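Local coordinates for protein probable TonB-dependent receptor (Pseudomonas aeruginosa, PDB 4K3F) that probably binds methionine as a periplasmic lipoprotein of the NlpA family, and holds a selenomethionine in the cleft between its two lobes, at residues E3-A8 / D210-L215; P13-L18 / L32-F37; R51-F56 / V201-N206; T103-N108 / T163-A168. All blocks are in the same frame, centred on the assembly; numbering follows the deposited sequence. Where two conformers were deposited one is given.

Contact 1: E3-A8 / D210-L215; sequences ESLTVA and DAMQKL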
loop_
_atom_site.group_PDB
_atom_site.type_symbol
_atom_site.label_atom_id
_atom_site.label_comp_id
_atom_site.label_asym_id
_atom_site.label_seq_id
_atom_site.Cartn_x
_atom_site.Cartn_y
_atom_site.Cartn_z
ATOM N N GLU A 3 -25.033 -13.634 6.048
ATOM C CA GLU A 3 -24.232 -12.979 7.082
ATOM C C GLU A 3 -23.730 -11.629 6.495
ATOM O O GLU A 3 -23.149 -11.599 5.419
ATOM C CB GLU A 3 -23.019 -13.817 7.508
ATOM C CG GLU A 3 -23.301 -15.111 8.314
ATOM C CD GLU A 3 -22.224 -16.226 8.268
ATOM O OE1 GLU A 3 -21.372 -16.308 7.341
ATOM O OE2 GLU A 3 -22.260 -17.089 9.173
ATOM N N SER A 4 -23.952 -10.537 7.196
ATOM C CA SER A 4 -23.422 -9.228 6.819
ATOM C C SER A 4 -21.931 -9.122 7.095
ATOM O O SER A 4 -21.472 -9.500 8.173
ATOM C CB SER A 4 -24.117 -8.150 7.648
ATOM O OG SER A 4 -23.638 -6.862 7.321
ATOM N N LEU A 5 -21.187 -8.507 6.181
ATOM C CA LEU A 5 -19.731 -8.304 6.383
ATOM C C LEU A 5 -19.366 -6.983 5.771
ATOM O O LEU A 5 -19.424 -6.821 4.571
ATOM C CB LEU A 5 -18.909 -9.455 5.788
ATOM C CG LEU A 5 -17.408 -9.385 5.961
ATOM C CD1 LEU A 5 -17.050 -9.402 7.433
ATOM C CD2 LEU A 5 -16.784 -10.577 5.240
ATOM N N THR A 6 -19.029 -6.000 6.599
ATOM C CA THR A 6 -18.760 -4.669 6.081
ATOM C C THR A 6 -17.236 -4.435 6.053
ATOM O O THR A 6 -16.563 -4.712 7.025
ATOM C CB THR A 6 -19.450 -3.587 6.942
ATOM O OG1 THR A 6 -19.080 -3.763 8.309
ATOM C CG2 THR A 6 -20.963 -3.678 6.792
ATOM N N VAL A 7 -16.717 -3.926 4.931
ATOM C CA VAL A 7 -15.262 -3.812 4.687
ATOM C C VAL A 7 -14.915 -2.438 4.119
ATOM O O VAL A 7 -15.456 -2.036 3.070
ATOM C CB VAL A 7 -14.752 -4.896 3.712
ATOM C CG1 VAL A 7 -13.249 -4.856 3.609
ATOM C CG2 VAL A 7 -15.157 -6.270 4.193
ATOM N N ALA A 8 -14.055 -1.710 4.836
ATOM C CA ALA A 8 -13.528 -0.444 4.309
ATOM C C ALA A 8 -12.336 -0.716 3.396
ATOM O O ALA A 8 -11.464 -1.527 3.726
ATOM C CB ALA A 8 -13.059 0.419 5.456
ATOM N N ASP A 210 -17.069 -17.195 10.685
ATOM C CA ASP A 210 -17.378 -17.873 9.428
ATOM C C ASP A 210 -17.278 -16.925 8.225
ATOM O O ASP A 210 -16.658 -17.243 7.212
ATOM C CB ASP A 210 -18.771 -18.495 9.512
ATOM C CG ASP A 210 -19.160 -19.228 8.233
ATOM O OD1 ASP A 210 -18.586 -20.280 7.992
ATOM O OD2 ASP A 210 -20.011 -18.717 7.476
ATOM N N ALA A 211 -17.900 -15.768 8.308
ATOM C CA ALA A 211 -17.933 -14.851 7.177
ATOM C C ALA A 211 -16.550 -14.331 6.849
ATOM O O ALA A 211 -16.164 -14.235 5.657
ATOM C CB ALA A 211 -18.838 -13.677 7.497
HETATM N N MSE A 212 -15.781 -13.994 7.903
HETATM C CA MSE A 212 -14.428 -13.512 7.675
HETATM C C MSE A 212 -13.592 -14.565 6.977
HETATM O O MSE A 212 -12.786 -14.253 6.076
HETATM C CB MSE A 212 -13.783 -13.041 8.968
HETATM C CG MSE A 212 -12.553 -12.155 8.756
HETATM SE SE MSE A 212 -12.976 -10.373 8.053
HETATM C CE MSE A 212 -14.031 -9.833 9.610
ATOM N N GLN A 213 -13.738 -15.818 7.388
ATOM C CA GLN A 213 -12.949 -16.882 6.799
ATOM C C GLN A 213 -13.319 -17.088 5.338
ATOM O O GLN A 213 -12.428 -17.372 4.519
ATOM C CB GLN A 213 -13.147 -18.215 7.524
ATOM C CG GLN A 213 -12.604 -18.292 8.949
ATOM C CD GLN A 213 -12.915 -19.667 9.638
ATOM O OE1 GLN A 213 -13.849 -20.412 9.270
ATOM N NE2 GLN A 213 -12.107 -19.997 10.632
ATOM N N LYS A 214 -14.607 -16.991 5.027
ATOM C CA LYS A 214 -15.052 -17.152 3.624
ATOM C C LYS A 214 -14.451 -16.030 2.795
ATOM O O LYS A 214 -13.982 -16.291 1.699
ATOM C CB LYS A 214 -16.545 -17.136 3.562
ATOM C CG LYS A 214 -17.159 -18.436 4.048
ATOM C CD LYS A 214 -18.656 -18.370 4.186
ATOM C CE LYS A 214 -19.244 -19.761 4.460
ATOM N NZ LYS A 214 -20.651 -19.579 4.859
ATOM N N LEU A 215 -14.471 -14.787 3.293
ATOM C CA LEU A 215 -13.824 -13.694 2.539
ATOM C C LEU A 215 -12.351 -13.947 2.321
ATOM O O LEU A 215 -11.849 -13.784 1.212
ATOM C CB LEU A 215 -14.018 -12.341 3.222
ATOM C CG LEU A 215 -13.338 -11.107 2.567
ATOM C CD1 LEU A 215 -13.727 -10.850 1.125
ATOM C CD2 LEU A 215 -13.622 -9.844 3.371
#
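Strand 3-8 crosses helix 210-215 at 60° between their N-to-C directions, with a closest axis approach of 9.0 Å, and the backbones come nearest where the CA atoms of Glu-3 and Ala-211 are 6.6 Å apart. Ala-211, its CB 3.7 Å from OE1 of Glu-3, adds little bulk at this closest point. Leu-5 is buried at the centre of the packing, and its two methyls divide the work. Its CD1 meets the terminal CE of selenomethionine Met-212 at 3.7 Å, the two side chains crossing at about a right angle, while its CD2 lies 3.7 Å from CD2 of Leu-215. The chain of Met-212 bends at both chi2 (71°) and chi3, which brings the terminal methyl round to the strand although the first bond does not aim there. One turn on, Leu-215 also takes CG2 of Val-7 against its CD2, at 4.0 Å.

The Glu-3 end is charged. OE1 of Glu-3 lies 2.8 Å from OD2 of Asp-210, the carboxylate planes being 63° apart; two acid oxygens this close suggest that one group is probably protonated. Lys-214 reaches back over one helical turn, and its NZ forms a salt bridge of 2.8 Å with OD2 of Asp-210, which receives it on its syn lone pair; NZ also donates to the carbonyl of Glu-28. This positive charge would partly offset the crowding of acids.

With Leu-18, Val-21 and Leu-25 of helix 11-26 alongside, the contact has the layered alpha/beta packing of a periplasmic binding protein lobe, a helix covering the first strand of its sheet.

Contact 2: P13-L18 / L32-F37; sequences PHAEIL and LKIKEF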
loop_
_atom_site.group_PDB
_atom_site.type_symbol
_atom_site.label_atom_id
_atom_site.label_comp_id
_atom_site.label_asym_id
_atom_site.label_seq_id
_atom_site.Cartn_x
_atom_site.Cartn_y
_atom_site.Cartn_z
ATOM N N PRO A 13 -6.306 -0.816 -5.851
ATOM C CA PRO A 13 -7.077 -1.947 -6.351
ATOM C C PRO A 13 -8.114 -2.518 -5.407
ATOM O O PRO A 13 -8.922 -3.344 -5.835
ATOM C CB PRO A 13 -5.989 -3.002 -6.603
ATOM C CG PRO A 13 -5.017 -2.756 -5.514
ATOM C CD PRO A 13 -4.936 -1.240 -5.460
ATOM N N HIS A 14 -8.103 -2.096 -4.132
ATOM C CA HIS A 14 -8.771 -2.870 -3.093
ATOM C C HIS A 14 -10.271 -3.009 -3.275
ATOM O O HIS A 14 -10.808 -4.104 -3.218
ATOM C CB HIS A 14 -8.431 -2.302 -1.706
ATOM C CG HIS A 14 -6.964 -2.136 -1.497
ATOM N ND1 HIS A 14 -6.218 -1.189 -2.168
ATOM C CD2 HIS A 14 -6.092 -2.848 -0.755
ATOM C CE1 HIS A 14 -4.948 -1.315 -1.822
ATOM N NE2 HIS A 14 -4.844 -2.313 -0.961
ATOM N N ALA A 15 -10.958 -1.903 -3.515
ATOM C CA ALA A 15 -12.413 -1.965 -3.659
ATOM C C ALA A 15 -12.811 -2.664 -4.972
ATOM O O ALA A 15 -13.838 -3.343 -5.048
ATOM C CB ALA A 15 -13.034 -0.575 -3.545
ATOM N N GLU A 16 -11.955 -2.566 -5.985
ATOM C CA GLU A 16 -12.200 -3.274 -7.248
ATOM C C GLU A 16 -12.127 -4.791 -6.980
ATOM O O GLU A 16 -12.983 -5.546 -7.409
ATOM C CB GLU A 16 -11.195 -2.851 -8.316
ATOM C CG GLU A 16 -11.247 -1.364 -8.647
ATOM C CD GLU A 16 -10.441 -0.974 -9.893
ATOM O OE1 GLU A 16 -9.352 -1.512 -10.118
ATOM O OE2 GLU A 16 -10.881 -0.063 -10.607
ATOM N N ILE A 17 -11.070 -5.225 -6.307
ATOM C CA ILE A 17 -10.938 -6.635 -5.943
ATOM C C ILE A 17 -12.147 -7.128 -5.169
ATOM O O ILE A 17 -12.697 -8.204 -5.448
ATOM C CB ILE A 17 -9.643 -6.845 -5.119
ATOM C CG1 ILE A 17 -8.419 -6.659 -6.027
ATOM C CG2 ILE A 17 -9.630 -8.220 -4.440
ATOM C CD1 ILE A 17 -7.100 -6.508 -5.270
ATOM N N LEU A 18 -12.553 -6.351 -4.159
ATOM C CA LEU A 18 -13.716 -6.699 -3.370
ATOM C C LEU A 18 -15.019 -6.775 -4.178
ATOM O O LEU A 18 -15.815 -7.701 -3.928
ATOM C CB LEU A 18 -13.839 -5.782 -2.144
ATOM C CG LEU A 18 -12.713 -5.919 -1.112
ATOM C CD1 LEU A 18 -12.886 -4.813 -0.086
ATOM C CD2 LEU A 18 -12.666 -7.268 -0.415
ATOM N N LEU A 32 -21.318 -9.158 1.375
ATOM C CA LEU A 32 -20.181 -8.246 1.493
ATOM C C LEU A 32 -20.573 -6.827 1.132
ATOM O O LEU A 32 -21.043 -6.592 0.025
ATOM C CB LEU A 32 -19.055 -8.672 0.572
ATOM C CG LEU A 32 -17.739 -7.903 0.672
ATOM C CD1 LEU A 32 -17.110 -8.069 2.057
ATOM C CD2 LEU A 32 -16.771 -8.418 -0.371
ATOM N N LYS A 33 -20.383 -5.892 2.068
ATOM C CA LYS A 33 -20.744 -4.478 1.896
ATOM C C LYS A 33 -19.484 -3.647 1.977
ATOM O O LYS A 33 -18.816 -3.571 3.046
ATOM C CB LYS A 33 -21.748 -4.060 2.974
ATOM C CG LYS A 33 -23.036 -4.893 2.945
ATOM C CD LYS A 33 -23.944 -4.520 4.114
ATOM C CE LYS A 33 -25.082 -5.495 4.292
ATOM N NZ LYS A 33 -25.488 -5.585 5.720
ATOM N N ILE A 34 -19.148 -3.016 0.862
ATOM C CA ILE A 34 -17.845 -2.377 0.686
ATOM C C ILE A 34 -18.049 -0.871 0.840
ATOM O O ILE A 34 -18.995 -0.298 0.256
ATOM C CB ILE A 34 -17.312 -2.644 -0.739
ATOM C CG1 ILE A 34 -17.128 -4.143 -0.987
ATOM C CG2 ILE A 34 -16.022 -1.893 -1.002
ATOM C CD1 ILE A 34 -17.166 -4.486 -2.461
ATOM N N LYS A 35 -17.185 -0.255 1.642
ATOM C CA LYS A 35 -17.219 1.188 1.861
ATOM C C LYS A 35 -15.876 1.760 1.463
ATOM O O LYS A 35 -14.842 1.389 2.040
ATOM C CB LYS A 35 -17.550 1.469 3.327
ATOM C CG LYS A 35 -19.043 1.298 3.677
ATOM C CD LYS A 35 -19.512 -0.149 3.571
ATOM C CE LYS A 35 -20.803 -0.405 4.313
ATOM N NZ LYS A 35 -21.909 0.418 3.762
ATOM N N GLU A 36 -15.870 2.671 0.495
ATOM C CA GLU A 36 -14.628 3.213 0.007
ATOM C C GLU A 36 -14.125 4.397 0.821
ATOM O O GLU A 36 -14.919 5.251 1.196
ATOM C CB GLU A 36 -14.786 3.676 -1.422
ATOM C CG GLU A 36 -15.161 2.531 -2.340
ATOM C CD GLU A 36 -15.007 2.848 -3.821
ATOM O OE1 GLU A 36 -14.375 3.853 -4.212
ATOM O OE2 GLU A 36 -15.542 2.055 -4.598
ATOM N N PHE A 37 -12.830 4.441 1.071
ATOM C CA PHE A 37 -12.187 5.558 1.761
ATOM C C PHE A 37 -10.969 5.984 0.954
ATOM O O PHE A 37 -10.325 5.157 0.319
ATOM C CB PHE A 37 -11.736 5.124 3.152
ATOM C CG PHE A 37 -12.871 4.921 4.100
ATOM C CD1 PHE A 37 -13.531 3.706 4.149
ATOM C CD2 PHE A 37 -13.279 5.943 4.946
ATOM C CE1 PHE A 37 -14.597 3.517 5.023
ATOM C CE2 PHE A 37 -14.329 5.754 5.812
ATOM C CZ PHE A 37 -14.984 4.518 5.850
#
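The carboxylate of Glu-36 turns one face to Ala-15: the CB methyl stands over the plane, 4.0 Å from CD and 3.8 Å from OE2, and does not approach from the edge. The aliphatic CG of Glu-36 touches the same methyl, and OE2 is hydrogen-bonded to a glycerol that probably came from the crystallisation liquor. The rest is packing by apolar side chains, partly against the helix backbone. Ile-34 spreads two branches over the helix, CG2 at 4.1 Å from CB of Ala-15 and CD1 at 3.6 Å from CB of Leu-18. With CG1 beside the backbone N (chi1 -61°) and the chain then extended, CD1 is carried one helical turn further than CG2. Leu-32 closes the row, its CD2 lying 3.8 Å from the carbonyl O of Leu-18.

The helix runs almost opposite to the strand, at 162°, with axes 9.3 Å apart, as expected for helix 11-26 returning between parallel strands 3-9 and 30-36 in a beta-alpha-beta crossover. On another side of the same helix, His-14 lines the selenomethionine pocket. No hydrogen bond spans the two segments, so their mutual grip rests on shape and dispersion, with the one acid kept at the solvent-facing end.

Contact 3: R51-F56 / V201-N206; sequences RLDANF and VARPDN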
loop_
_atom_site.group_PDB
_atom_site.type_symbol
_atom_site.label_atom_id
_atom_site.label_comp_id
_atom_site.label_asym_id
_atom_site.label_seq_id
_atom_site.Cartn_x
_atom_site.Cartn_y
_atom_site.Cartn_z
ATOM N N ARG A 51 -17.506 0.286 13.831
ATOM C CA ARG A 51 -18.432 0.811 12.863
ATOM C C ARG A 51 -18.508 -0.109 11.669
ATOM O O ARG A 51 -19.555 -0.196 11.004
ATOM C CB ARG A 51 -18.064 2.218 12.429
ATOM C CG ARG A 51 -18.079 3.184 13.597
ATOM C CD ARG A 51 -17.700 4.613 13.251
ATOM N NE ARG A 51 -17.477 5.396 14.481
ATOM C CZ ARG A 51 -18.443 5.986 15.210
ATOM N NH1 ARG A 51 -19.706 5.946 14.850
ATOM N NH2 ARG A 51 -18.145 6.606 16.338
ATOM N N LEU A 52 -17.366 -0.717 11.323
ATOM C CA LEU A 52 -17.286 -1.637 10.178
ATOM C C LEU A 52 -16.539 -2.866 10.695
ATOM O O LEU A 52 -15.784 -2.770 11.681
ATOM C CB LEU A 52 -16.501 -1.006 9.033
ATOM C CG LEU A 52 -17.076 0.282 8.483
ATOM C CD1 LEU A 52 -16.177 0.864 7.401
ATOM C CD2 LEU A 52 -18.452 0.023 7.931
ATOM N N ASP A 53 -16.741 -4.002 10.042
ATOM C CA ASP A 53 -16.185 -5.254 10.512
ATOM C C ASP A 53 -14.664 -5.470 10.196
ATOM O O ASP A 53 -13.952 -6.086 10.975
ATOM C CB ASP A 53 -16.911 -6.411 9.895
ATOM C CG ASP A 53 -18.401 -6.509 10.295
ATOM O OD1 ASP A 53 -18.767 -6.292 11.474
ATOM O OD2 ASP A 53 -19.192 -6.823 9.392
ATOM N N ALA A 54 -14.207 -4.946 9.089
ATOM C CA ALA A 54 -12.876 -5.211 8.563
ATOM C C ALA A 54 -12.449 -4.130 7.581
ATOM O O ALA A 54 -13.228 -3.252 7.210
ATOM C CB ALA A 54 -12.886 -6.557 7.849
ATOM N N ASN A 55 -11.187 -4.155 7.203
ATOM C CA ASN A 55 -10.695 -3.282 6.157
ATOM C C ASN A 55 -9.658 -3.981 5.278
ATOM O O ASN A 55 -9.078 -5.015 5.641
ATOM C CB ASN A 55 -10.205 -1.911 6.694
ATOM C CG ASN A 55 -8.982 -2.010 7.595
ATOM O OD1 ASN A 55 -7.953 -2.591 7.229
ATOM N ND2 ASN A 55 -9.063 -1.405 8.738
ATOM N N PHE A 56 -9.396 -3.347 4.147
ATOM C CA PHE A 56 -8.474 -3.885 3.137
ATOM C C PHE A 56 -7.844 -2.721 2.415
ATOM O O PHE A 56 -8.418 -2.163 1.503
ATOM C CB PHE A 56 -9.218 -4.846 2.208
ATOM C CG PHE A 56 -8.362 -5.447 1.122
ATOM C CD1 PHE A 56 -7.090 -5.926 1.391
ATOM C CD2 PHE A 56 -8.837 -5.571 -0.163
ATOM C CE1 PHE A 56 -6.308 -6.493 0.369
ATOM C CE2 PHE A 56 -8.056 -6.145 -1.175
ATOM C CZ PHE A 56 -6.808 -6.613 -0.909
ATOM N N VAL A 201 -7.787 -6.951 7.294
ATOM C CA VAL A 201 -7.573 -6.652 8.715
ATOM C C VAL A 201 -8.921 -6.615 9.381
ATOM O O VAL A 201 -9.911 -6.091 8.823
ATOM C CB VAL A 201 -6.813 -5.286 8.887
ATOM C CG1 VAL A 201 -6.805 -4.822 10.342
ATOM C CG2 VAL A 201 -5.395 -5.494 8.399
ATOM N N ALA A 202 -8.976 -7.176 10.570
ATOM C CA ALA A 202 -10.224 -7.184 11.329
ATOM C C ALA A 202 -9.911 -7.101 12.792
ATOM O O ALA A 202 -8.913 -6.483 13.145
ATOM C CB ALA A 202 -11.034 -8.427 10.927
ATOM N N ARG A 203 -10.757 -7.653 13.647
ATOM C CA ARG A 203 -10.572 -7.563 15.093
ATOM C C ARG A 203 -10.450 -8.957 15.699
ATOM O O ARG A 203 -10.886 -9.922 15.097
ATOM C CB ARG A 203 -11.800 -6.891 15.690
ATOM C CG ARG A 203 -11.959 -5.436 15.243
ATOM C CD ARG A 203 -13.009 -4.656 16.039
ATOM N NE ARG A 203 -14.285 -5.344 15.951
ATOM C CZ ARG A 203 -15.255 -5.090 15.076
ATOM N NH1 ARG A 203 -15.231 -4.004 14.300
ATOM N NH2 ARG A 203 -16.309 -5.886 15.051
ATOM N N PRO A 204 -9.927 -9.055 16.932
ATOM C CA PRO A 204 -9.989 -10.373 17.579
ATOM C C PRO A 204 -11.352 -11.026 17.579
ATOM O O PRO A 204 -11.441 -12.246 17.444
ATOM C CB PRO A 204 -9.483 -10.088 18.989
ATOM C CG PRO A 204 -8.491 -8.957 18.770
ATOM C CD PRO A 204 -9.149 -8.087 17.725
ATOM N N ASP A 205 -12.426 -10.247 17.697
ATOM C CA ASP A 205 -13.760 -10.791 17.792
ATOM C C ASP A 205 -14.253 -11.483 16.536
ATOM O O ASP A 205 -15.077 -12.409 16.627
ATOM C CB ASP A 205 -14.787 -9.770 18.288
ATOM C CG ASP A 205 -14.952 -8.543 17.355
ATOM O OD1 ASP A 205 -15.627 -8.605 16.282
ATOM O OD2 ASP A 205 -14.375 -7.492 17.752
ATOM N N ASN A 206 -13.748 -11.054 15.385
ATOM C CA ASN A 206 -14.268 -11.550 14.093
ATOM C C ASN A 206 -13.281 -12.139 13.117
ATOM O O ASN A 206 -13.669 -12.622 12.059
ATOM C CB ASN A 206 -15.159 -10.500 13.430
ATOM C CG ASN A 206 -14.397 -9.225 13.101
ATOM O OD1 ASN A 206 -13.165 -9.174 13.212
ATOM N ND2 ASN A 206 -15.112 -8.220 12.654
HETATM O O HOH W 1 -18.165 -4.392 13.354
HETATM O O HOH W 2 -18.024 -7.879 13.524
#
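An antiparallel strand pair in the mixed six-stranded sheet, 54-59 against 198-202, is joined here to the tight turn that follows the second strand. Asn-55 and Val-201 form a hydrogen-bonded pair: Asn-55 N donates to Val-201 O at 2.8 Å, and Val-201 N to Asn-55 O at 2.9 Å. Their side chains lie side by side, OD1 of Asn-55 resting 3.4 Å from CB of Val-201, while ND2 donates to OD1 of Asn-44.

Asn-206 ND2 donates to Asp-53 O at 3.0 Å, 26° from the carbonyl plane, while its OD1 accepts from Arg-203 N in plane. One amide thus ties the turn to itself and to the loop leading into strand 54-59. Its CG sits between backbone N and carbonyl carbon (chi1 62°), letting both ends reach. The Arg-203 guanidinium grips Asp-205 side-on, NE to OD2 at 2.8 Å and NH2 to OD1. Near its plane at another edge, NH1 gives a weak bond of 2.9 Å to Leu-52 O and is also hydrogen-bonded to Val-47 O; Asp-53 O lies over one face. OD1 of Asp-53 reaches Arg-203 NH2 through water 1 and Asn-206 through water 2, while OD2 receives Thr-6 N.

The backbones of Pro-204 and Asp-205, both right-handed helical, with the Asn-206 N to Arg-203 O bond, make 203-206 a type I beta turn leading from strand 198-202 toward helix 210-218.

Contact 4: T103-N108 / T163-A168; sequences TVVIPN and TQVDMA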
loop_
_atom_site.group_PDB
_atom_site.type_symbol
_atom_site.label_atom_id
_atom_site.label_comp_id
_atom_site.label_asym_id
_atom_site.label_seq_id
_atom_site.Cartn_x
_atom_site.Cartn_y
_atom_site.Cartn_z
ATOM N N THR A 103 14.859 17.574 -5.516
ATOM C CA THR A 103 13.803 17.388 -4.574
ATOM C C THR A 103 13.132 16.061 -4.840
ATOM O O THR A 103 12.604 15.814 -5.929
ATOM C CB THR A 103 12.783 18.548 -4.603
ATOM O OG1 THR A 103 12.309 18.771 -5.948
ATOM C CG2 THR A 103 13.429 19.818 -4.067
ATOM N N VAL A 104 13.130 15.226 -3.813
ATOM C CA VAL A 104 12.529 13.880 -3.880
ATOM C C VAL A 104 11.554 13.742 -2.721
ATOM O O VAL A 104 11.960 13.746 -1.550
ATOM C CB VAL A 104 13.634 12.817 -3.802
ATOM C CG1 VAL A 104 13.074 11.421 -3.856
ATOM C CG2 VAL A 104 14.617 13.016 -4.951
ATOM N N VAL A 105 10.271 13.607 -3.037
ATOM C CA VAL A 105 9.253 13.541 -1.999
ATOM C C VAL A 105 8.872 12.077 -1.739
ATOM O O VAL A 105 8.782 11.267 -2.666
ATOM C CB VAL A 105 8.033 14.444 -2.299
ATOM C CG1 VAL A 105 7.286 13.992 -3.549
ATOM C CG2 VAL A 105 7.127 14.537 -1.094
ATOM N N ILE A 106 8.700 11.765 -0.466
ATOM C CA ILE A 106 8.319 10.420 -0.031
ATOM C C ILE A 106 7.188 10.550 0.995
ATOM O O ILE A 106 6.938 11.626 1.515
ATOM C CB ILE A 106 9.553 9.697 0.588
ATOM C CG1 ILE A 106 9.939 10.296 1.931
ATOM C CG2 ILE A 106 10.722 9.685 -0.412
ATOM C CD1 ILE A 106 11.105 9.619 2.634
ATOM N N PRO A 107 6.505 9.458 1.288
ATOM C CA PRO A 107 5.482 9.550 2.330
ATOM C C PRO A 107 6.027 9.896 3.712
ATOM O O PRO A 107 7.140 9.547 4.048
ATOM C CB PRO A 107 4.855 8.140 2.339
ATOM C CG PRO A 107 5.130 7.602 0.964
ATOM C CD PRO A 107 6.493 8.147 0.595
ATOM N N ASN A 108 5.222 10.574 4.491
ATOM C CA ASN A 108 5.665 11.058 5.819
ATOM C C ASN A 108 5.251 10.152 6.981
ATOM O O ASN A 108 5.516 10.471 8.135
ATOM C CB ASN A 108 5.237 12.504 6.078
ATOM C CG ASN A 108 3.732 12.686 6.201
ATOM O OD1 ASN A 108 2.942 11.753 6.094
ATOM N ND2 ASN A 108 3.339 13.893 6.544
ATOM N N THR A 163 4.297 17.233 -10.289
ATOM C CA THR A 163 4.837 18.244 -11.220
ATOM C C THR A 163 5.606 19.398 -10.559
ATOM O O THR A 163 6.160 20.248 -11.253
ATOM C CB THR A 163 3.749 18.859 -12.144
ATOM O OG1 THR A 163 2.779 19.536 -11.352
ATOM C CG2 THR A 163 3.072 17.760 -12.990
ATOM N N GLN A 164 5.637 19.412 -9.224
ATOM C CA GLN A 164 6.309 20.448 -8.458
ATOM C C GLN A 164 7.590 19.947 -7.772
ATOM O O GLN A 164 8.130 20.653 -6.919
ATOM C CB GLN A 164 5.363 20.981 -7.361
ATOM C CG GLN A 164 4.030 21.561 -7.845
ATOM C CD GLN A 164 2.957 21.603 -6.752
ATOM O OE1 GLN A 164 2.051 20.772 -6.723
ATOM N NE2 GLN A 164 3.064 22.565 -5.846
ATOM N N VAL A 165 8.012 18.713 -8.074
ATOM C CA VAL A 165 9.223 18.141 -7.521
ATOM C C VAL A 165 10.025 17.435 -8.617
ATOM O O VAL A 165 9.519 17.203 -9.705
ATOM C CB VAL A 165 8.893 17.157 -6.352
ATOM C CG1 VAL A 165 8.145 17.891 -5.244
ATOM C CG2 VAL A 165 8.106 15.954 -6.835
ATOM N N ASP A 166 11.269 17.076 -8.335
ATOM C CA ASP A 166 12.047 16.330 -9.289
ATOM C C ASP A 166 11.661 14.866 -9.346
ATOM O O ASP A 166 11.795 14.241 -10.405
ATOM C CB ASP A 166 13.529 16.533 -8.978
ATOM C CG ASP A 166 13.954 18.014 -9.141
ATOM O OD1 ASP A 166 13.456 18.687 -10.077
ATOM O OD2 ASP A 166 14.746 18.525 -8.323
HETATM N N MSE A 167 11.266 14.284 -8.196
HETATM C CA MSE A 167 10.861 12.868 -8.165
HETATM C C MSE A 167 9.955 12.664 -6.957
HETATM O O MSE A 167 10.175 13.299 -5.897
HETATM C CB MSE A 167 12.094 11.963 -8.106
HETATM C CG MSE A 167 11.796 10.485 -8.309
HETATM SE SE MSE A 167 13.400 9.473 -8.774
HETATM C CE MSE A 167 14.307 9.670 -7.059
ATOM N N ALA A 168 9.021 11.733 -7.102
ATOM C CA ALA A 168 8.125 11.320 -6.033
ATOM C C ALA A 168 8.008 9.816 -5.970
ATOM O O ALA A 168 7.875 9.142 -6.983
ATOM C CB ALA A 168 6.760 11.961 -6.175
#
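Thr-103 and Asp-166 grip each other by a reciprocal pair of bonds: Thr-103 N donates to Asp-166 OD2 at 3.0 Å (N-H...O angle 160°), and Asp-166 N donates to Thr-103 OG1 at 3.1 Å. The carboxylate oxygen is met on its anti side, 27° out of plane. With OG1 lying between the backbone N and the carbonyl carbon (chi1 53°), the hydroxyl sits beside the main chain, facing the incoming N-H. The carbonyl of Thr-103 is gripped as well, by Met-167 N at 3.0 Å and, weakly, by Asp-166 N.

From there the parallel ladder takes over, Val-105 N donating to Met-167 O at 2.9 Å. The CA of Val-104 also approaches that oxygen, at 3.2 Å, as a CA-H...O contact. On one face of the sheet both methyls of Val-104 lie against the terminal CE of selenomethionine Met-167, with CG1 at 3.9 Å, the two side chains running side by side. On the other face, CG1 of Val-105 presses on CB of Ala-168 at 3.4 Å, tighter than usual carbon packing, and also meets CG2 of Val-165 at 3.9 Å.

Outward from this shell, Ser-89 OG bonds the carbonyl of Asp-166. Helix 110-122 covers the Met-167 face through Leu-120, and helix 158-161 the Val-105 face through Leu-158 and Val-161. Strand 103-107 lies between 167-170 and 149-153 in the five-stranded sheet.

Overall arrangement
Contacts 1, 2 and 3 share one lobe and one six-stranded sheet: strand 3-9 lies between 30-36 of contact 2 and 54-59 of contact 3. Contact 4, its centre 28 to 38 Å from theirs, belongs to the other sheet, on the opposite side of the chain's centre. The first three are mostly buried, contact 4 partly so. Contacts 1 and 2 are helix-on-sheet packing with apolar middles and charged ends, and no clear hydrogen bond crosses either. Contacts 3 and 4 are strand pairs, antiparallel and parallel respectively, bound by backbone bonds. The side chain of Asp-53 reaches the facing segment through waters, that of Asp-166 directly. Of the four, contact 2 holds a pocket residue, His-14.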